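Local coordinates for glucocorticoid modulatory element-binding protein 1 (Homo sapiens, PDB 1OQJ) that binds glucocorticoid modulatory elements in promoter DNA through its SAND domain, raising sensitivity to low glucocorticoid levels, and serves as an auxiliary factor in parvovirus replication, at residues A[7-19]-A[52-66]. Numbering follows the deposited sequence.
Sequences EIAYPITCGESKA and AGKSTLKDWKRAIRL
Thr13 and Arg65 form a single antiparallel hydrogen-bonded bridge that ties the first strand of the SAND-domain sheet to the chain leaving the short helix 60-63, which carries the DNA-binding Lys61. Thr13 N reaches Arg65 O at 2.9 Å, and Arg65 N returns a nearly straight bond (172°) to Thr13 O.

The tight part lies beside this bridge. A chi1 of -177° swings Cys14 SG away from its own N, to 3.5 Å from Ala52 CB; a small thiol and a methyl suit so narrow a gap, and Phe48 of helix 45-51 adjoins the cysteine. Ile12 CD1 meets Ile64 CG2 at 3.9 Å, branched chains filling the interior where Ile64 also packs on Leu71. Farther along, Leu66 CD1 lies 3.7 Å from Tyr10 CB, and Ile80 touches both residues.

The hairpin end is looser and wetter. Gly15 readily takes the positive phi of the type II' turn, where a side chain would run into Ala52 O. DNA-binding Lys54 bends at chi2 (-67°), from CG at Cys14 SG to CE at Gly15 CA (3.9 Å). One water bridges Ser17 OG, Glu16 N and Ala52 O; another accepts from Gly15 N and donates to Ala63 O at 2.8 Å.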
loop_
_atom_site.group_PDB
_atom_site.type_symbol
_atom_site.label_atom_id
_atom_site.label_comp_id
_atom_site.label_asym_id
_atom_site.label_seq_id
_atom_site.Cartn_x
_atom_site.Cartn_y
_atom_site.Cartn_z
ATOM N N GLU A 7 -2.727 5.938 -15.247
ATOM C CA GLU A 7 -2.091 5.682 -13.961
ATOM C C GLU A 7 -2.767 4.469 -13.324
ATOM O O GLU A 7 -3.818 4.591 -12.693
ATOM C CB GLU A 7 -2.230 6.906 -13.049
ATOM C CG GLU A 7 -1.396 6.850 -11.772
ATOM C CD GLU A 7 0.095 6.984 -12.030
ATOM O OE1 GLU A 7 0.482 7.849 -12.846
ATOM O OE2 GLU A 7 0.884 6.243 -11.407
ATOM N N ILE A 8 -2.166 3.298 -13.506
ATOM C CA ILE A 8 -2.710 2.063 -12.953
ATOM C C ILE A 8 -2.803 2.186 -11.441
ATOM O O ILE A 8 -1.832 2.552 -10.772
ATOM C CB ILE A 8 -1.824 0.856 -13.318
ATOM C CG1 ILE A 8 -1.709 0.745 -14.841
ATOM C CG2 ILE A 8 -2.422 -0.425 -12.751
ATOM C CD1 ILE A 8 -3.038 0.562 -15.539
ATOM N N ALA A 9 -3.973 1.863 -10.899
ATOM C CA ALA A 9 -4.190 1.993 -9.465
ATOM C C ALA A 9 -5.234 1.035 -8.924
ATOM O O ALA A 9 -5.872 0.296 -9.674
ATOM C CB ALA A 9 -4.607 3.426 -9.157
ATOM N N TYR A 10 -5.401 1.052 -7.604
ATOM C CA TYR A 10 -6.393 0.213 -6.942
ATOM C C TYR A 10 -7.008 0.949 -5.766
ATOM O O TYR A 10 -6.319 1.678 -5.049
ATOM C CB TYR A 10 -5.773 -1.079 -6.402
ATOM C CG TYR A 10 -5.293 -2.036 -7.457
ATOM C CD1 TYR A 10 -3.977 -2.007 -7.900
ATOM C CD2 TYR A 10 -6.160 -2.968 -8.018
ATOM C CE1 TYR A 10 -3.529 -2.887 -8.881
ATOM C CE2 TYR A 10 -5.730 -3.851 -8.998
ATOM C CZ TYR A 10 -4.413 -3.804 -9.425
ATOM O OH TYR A 10 -3.979 -4.671 -10.404
ATOM N N PRO A 11 -8.320 0.786 -5.566
ATOM C CA PRO A 11 -8.991 1.444 -4.445
ATOM C C PRO A 11 -8.651 0.631 -3.196
ATOM O O PRO A 11 -8.763 -0.602 -3.202
ATOM C CB PRO A 11 -10.469 1.349 -4.824
ATOM C CG PRO A 11 -10.534 0.042 -5.564
ATOM C CD PRO A 11 -9.290 0.093 -6.434
ATOM N N ILE A 12 -8.215 1.310 -2.138
ATOM C CA ILE A 12 -7.864 0.625 -0.897
ATOM C C ILE A 12 -8.559 1.275 0.289
ATOM O O ILE A 12 -9.125 2.365 0.174
ATOM C CB ILE A 12 -6.336 0.647 -0.637
ATOM C CG1 ILE A 12 -5.832 2.091 -0.532
ATOM C CG2 ILE A 12 -5.610 -0.113 -1.750
ATOM C CD1 ILE A 12 -4.366 2.211 -0.125
ATOM N N THR A 13 -8.525 0.591 1.427
ATOM C CA THR A 13 -9.128 1.108 2.645
ATOM C C THR A 13 -8.270 0.746 3.845
ATOM O O THR A 13 -7.371 -0.093 3.765
ATOM C CB THR A 13 -10.530 0.515 2.904
ATOM O OG1 THR A 13 -10.415 -0.894 3.154
ATOM C CG2 THR A 13 -11.442 0.747 1.710
ATOM N N CYS A 14 -8.544 1.418 4.952
ATOM C CA CYS A 14 -7.878 1.152 6.216
ATOM C C CYS A 14 -8.877 1.677 7.223
ATOM O O CYS A 14 -9.174 2.869 7.242
ATOM C CB CYS A 14 -6.553 1.896 6.350
ATOM S SG CYS A 14 -5.710 1.456 7.894
ATOM N N GLY A 15 -9.409 0.783 8.047
ATOM C CA GLY A 15 -10.409 1.208 9.002
ATOM C C GLY A 15 -11.588 1.690 8.178
ATOM O O GLY A 15 -12.066 0.970 7.300
ATOM N N GLU A 16 -12.044 2.911 8.427
ATOM C CA GLU A 16 -13.168 3.459 7.680
ATOM C C GLU A 16 -12.709 4.534 6.698
ATOM O O GLU A 16 -13.513 5.330 6.214
ATOM C CB GLU A 16 -14.210 4.029 8.649
ATOM C CG GLU A 16 -14.781 2.972 9.585
ATOM C CD GLU A 16 -15.844 3.511 10.525
ATOM O OE1 GLU A 16 -16.307 2.742 11.392
ATOM O OE2 GLU A 16 -16.215 4.695 10.397
ATOM N N SER A 17 -11.411 4.537 6.404
ATOM C CA SER A 17 -10.824 5.504 5.480
ATOM C C SER A 17 -10.585 4.895 4.100
ATOM O O SER A 17 -10.200 3.728 3.984
ATOM C CB SER A 17 -9.498 6.031 6.036
ATOM O OG SER A 17 -9.694 6.738 7.252
ATOM N N LYS A 18 -10.811 5.695 3.059
ATOM C CA LYS A 18 -10.619 5.256 1.678
ATOM C C LYS A 18 -9.498 6.042 1.014
ATOM O O LYS A 18 -9.343 7.242 1.244
ATOM C CB LYS A 18 -11.902 5.454 0.864
ATOM C CG LYS A 18 -13.073 4.593 1.312
ATOM C CD LYS A 18 -14.275 4.750 0.388
ATOM C CE LYS A 18 -14.911 6.123 0.508
ATOM N NZ LYS A 18 -16.101 6.252 -0.383
ATOM N N ALA A 19 -8.725 5.361 0.178
ATOM C CA ALA A 19 -7.630 6.000 -0.533
ATOM C C ALA A 19 -7.380 5.249 -1.829
ATOM O O ALA A 19 -8.068 4.268 -2.130
ATOM C CB ALA A 19 -6.375 6.010 0.330
ATOM N N ALA A 52 -5.599 6.721 9.437
ATOM C CA ALA A 52 -6.788 5.878 9.456
ATOM C C ALA A 52 -6.977 5.267 10.844
ATOM O O ALA A 52 -7.990 4.619 11.109
ATOM C CB ALA A 52 -6.671 4.778 8.403
ATOM N N GLY A 53 -5.985 5.465 11.712
ATOM C CA GLY A 53 -6.062 4.973 13.077
ATOM C C GLY A 53 -5.651 3.545 13.374
ATOM O O GLY A 53 -6.051 2.997 14.406
ATOM N N LYS A 54 -4.839 2.938 12.513
ATOM C CA LYS A 54 -4.418 1.554 12.728
ATOM C C LYS A 54 -2.917 1.344 12.958
ATOM O O LYS A 54 -2.408 0.245 12.736
ATOM C CB LYS A 54 -4.868 0.690 11.546
ATOM C CG LYS A 54 -6.370 0.654 11.323
ATOM C CD LYS A 54 -7.085 -0.044 12.465
ATOM C CE LYS A 54 -8.576 -0.164 12.187
ATOM N NZ LYS A 54 -9.280 -0.906 13.270
ATOM N N SER A 55 -2.210 2.380 13.401
ATOM C CA SER A 55 -0.775 2.264 13.650
ATOM C C SER A 55 -0.427 1.279 14.764
ATOM O O SER A 55 0.674 0.730 14.786
ATOM C CB SER A 55 -0.172 3.630 13.999
ATOM O OG SER A 55 -0.051 4.459 12.857
ATOM N N THR A 56 -1.357 1.060 15.688
ATOM C CA THR A 56 -1.112 0.149 16.805
ATOM C C THR A 56 -0.980 -1.312 16.387
ATOM O O THR A 56 -0.628 -2.166 17.199
ATOM C CB THR A 56 -2.224 0.252 17.868
ATOM O OG1 THR A 56 -3.498 0.003 17.262
ATOM C CG2 THR A 56 -2.222 1.634 18.501
ATOM N N LEU A 57 -1.259 -1.601 15.124
ATOM C CA LEU A 57 -1.163 -2.967 14.624
ATOM C C LEU A 57 0.277 -3.308 14.256
ATOM O O LEU A 57 0.666 -4.479 14.239
ATOM C CB LEU A 57 -2.060 -3.134 13.397
ATOM C CG LEU A 57 -2.096 -4.523 12.758
ATOM C CD1 LEU A 57 -2.754 -5.504 13.715
ATOM C CD2 LEU A 57 -2.864 -4.463 11.445
ATOM N N LYS A 58 1.064 -2.275 13.971
ATOM C CA LYS A 58 2.459 -2.438 13.585
ATOM C C LYS A 58 2.602 -3.407 12.417
ATOM O O LYS A 58 3.505 -4.241 12.395
ATOM C CB LYS A 58 3.304 -2.924 14.768
ATOM C CG LYS A 58 3.407 -1.918 15.904
ATOM C CD LYS A 58 4.480 -2.306 16.916
ATOM C CE LYS A 58 5.881 -2.131 16.346
ATOM N NZ LYS A 58 6.936 -2.411 17.364
ATOM N N ASP A 59 1.698 -3.291 11.450
ATOM C CA ASP A 59 1.729 -4.141 10.265
ATOM C C ASP A 59 0.888 -3.478 9.182
ATOM O O ASP A 59 -0.267 -3.851 8.969
ATOM C CB ASP A 59 1.157 -5.522 10.583
ATOM C CG ASP A 59 1.499 -6.548 9.519
ATOM O OD1 ASP A 59 1.655 -6.154 8.345
ATOM O OD2 ASP A 59 1.606 -7.746 9.856
ATOM N N TRP A 60 1.465 -2.495 8.499
ATOM C CA TRP A 60 0.728 -1.781 7.467
ATOM C C TRP A 60 0.152 -2.679 6.379
ATOM O O TRP A 60 -0.920 -2.393 5.853
ATOM C CB TRP A 60 1.597 -0.688 6.830
ATOM C CG TRP A 60 2.756 -1.186 6.020
ATOM C CD1 TRP A 60 3.999 -1.510 6.475
ATOM C CD2 TRP A 60 2.779 -1.398 4.601
ATOM N NE1 TRP A 60 4.799 -1.905 5.426
ATOM C CE2 TRP A 60 4.074 -1.847 4.265
ATOM C CE3 TRP A 60 1.829 -1.250 3.581
ATOM C CZ2 TRP A 60 4.445 -2.151 2.951
ATOM C CZ3 TRP A 60 2.199 -1.553 2.271
ATOM C CH2 TRP A 60 3.495 -1.998 1.970
ATOM N N LYS A 61 0.848 -3.765 6.055
ATOM C CA LYS A 61 0.374 -4.674 5.014
ATOM C C LYS A 61 -0.898 -5.404 5.420
ATOM O O LYS A 61 -1.645 -5.870 4.565
ATOM C CB LYS A 61 1.452 -5.693 4.649
ATOM C CG LYS A 61 2.747 -5.076 4.166
ATOM C CD LYS A 61 3.730 -6.146 3.725
ATOM C CE LYS A 61 5.138 -5.590 3.603
ATOM N NZ LYS A 61 5.677 -5.181 4.932
ATOM N N ARG A 62 -1.143 -5.519 6.721
ATOM C CA ARG A 62 -2.356 -6.176 7.181
ATOM C C ARG A 62 -3.431 -5.149 7.541
ATOM O O ARG A 62 -4.619 -5.466 7.553
ATOM C CB ARG A 62 -2.055 -7.093 8.374
ATOM C CG ARG A 62 -1.318 -8.379 7.992
ATOM C CD ARG A 62 -1.325 -9.384 9.139
ATOM N NE ARG A 62 -0.868 -10.710 8.728
ATOM C CZ ARG A 62 0.393 -11.019 8.440
ATOM N NH1 ARG A 62 1.341 -10.096 8.520
ATOM N NH2 ARG A 62 0.707 -12.254 8.069
ATOM N N ALA A 63 -3.010 -3.915 7.815
ATOM C CA ALA A 63 -3.934 -2.837 8.164
ATOM C C ALA A 63 -4.660 -2.320 6.922
ATOM O O ALA A 63 -5.837 -1.968 6.979
ATOM C CB ALA A 63 -3.177 -1.696 8.832
ATOM N N ILE A 64 -3.945 -2.264 5.802
ATOM C CA ILE A 64 -4.536 -1.805 4.550
ATOM C C ILE A 64 -5.224 -2.970 3.853
ATOM O O ILE A 64 -4.679 -4.072 3.786
ATOM C CB ILE A 64 -3.466 -1.233 3.600
ATOM C CG1 ILE A 64 -2.801 -0.015 4.243
ATOM C CG2 ILE A 64 -4.097 -0.852 2.263
ATOM C CD1 ILE A 64 -1.723 0.622 3.379
ATOM N N ARG A 65 -6.418 -2.720 3.329
ATOM C CA ARG A 65 -7.176 -3.748 2.630
ATOM C C ARG A 65 -7.517 -3.299 1.212
ATOM O O ARG A 65 -7.619 -2.108 0.926
ATOM C CB ARG A 65 -8.464 -4.072 3.394
ATOM C CG ARG A 65 -8.236 -4.814 4.707
ATOM C CD ARG A 65 -9.538 -5.007 5.477
ATOM N NE ARG A 65 -9.317 -5.621 6.787
ATOM C CZ ARG A 65 -9.144 -6.924 6.990
ATOM N NH1 ARG A 65 -9.169 -7.771 5.970
ATOM N NH2 ARG A 65 -8.940 -7.383 8.217
ATOM N N LEU A 66 -7.668 -4.271 0.323
ATOM C CA LEU A 66 -8.015 -4.011 -1.062
ATOM C C LEU A 66 -9.183 -4.962 -1.300
ATOM O O LEU A 66 -9.020 -6.179 -1.264
ATOM C CB LEU A 66 -6.816 -4.336 -1.956
ATOM C CG LEU A 66 -6.814 -3.793 -3.384
ATOM C CD1 LEU A 66 -5.391 -3.788 -3.915
ATOM C CD2 LEU A 66 -7.721 -4.634 -4.264
HETATM O O HOH W 1 -8.484 -1.947 7.762
HETATM O O HOH W 2 -10.444 5.177 9.564
#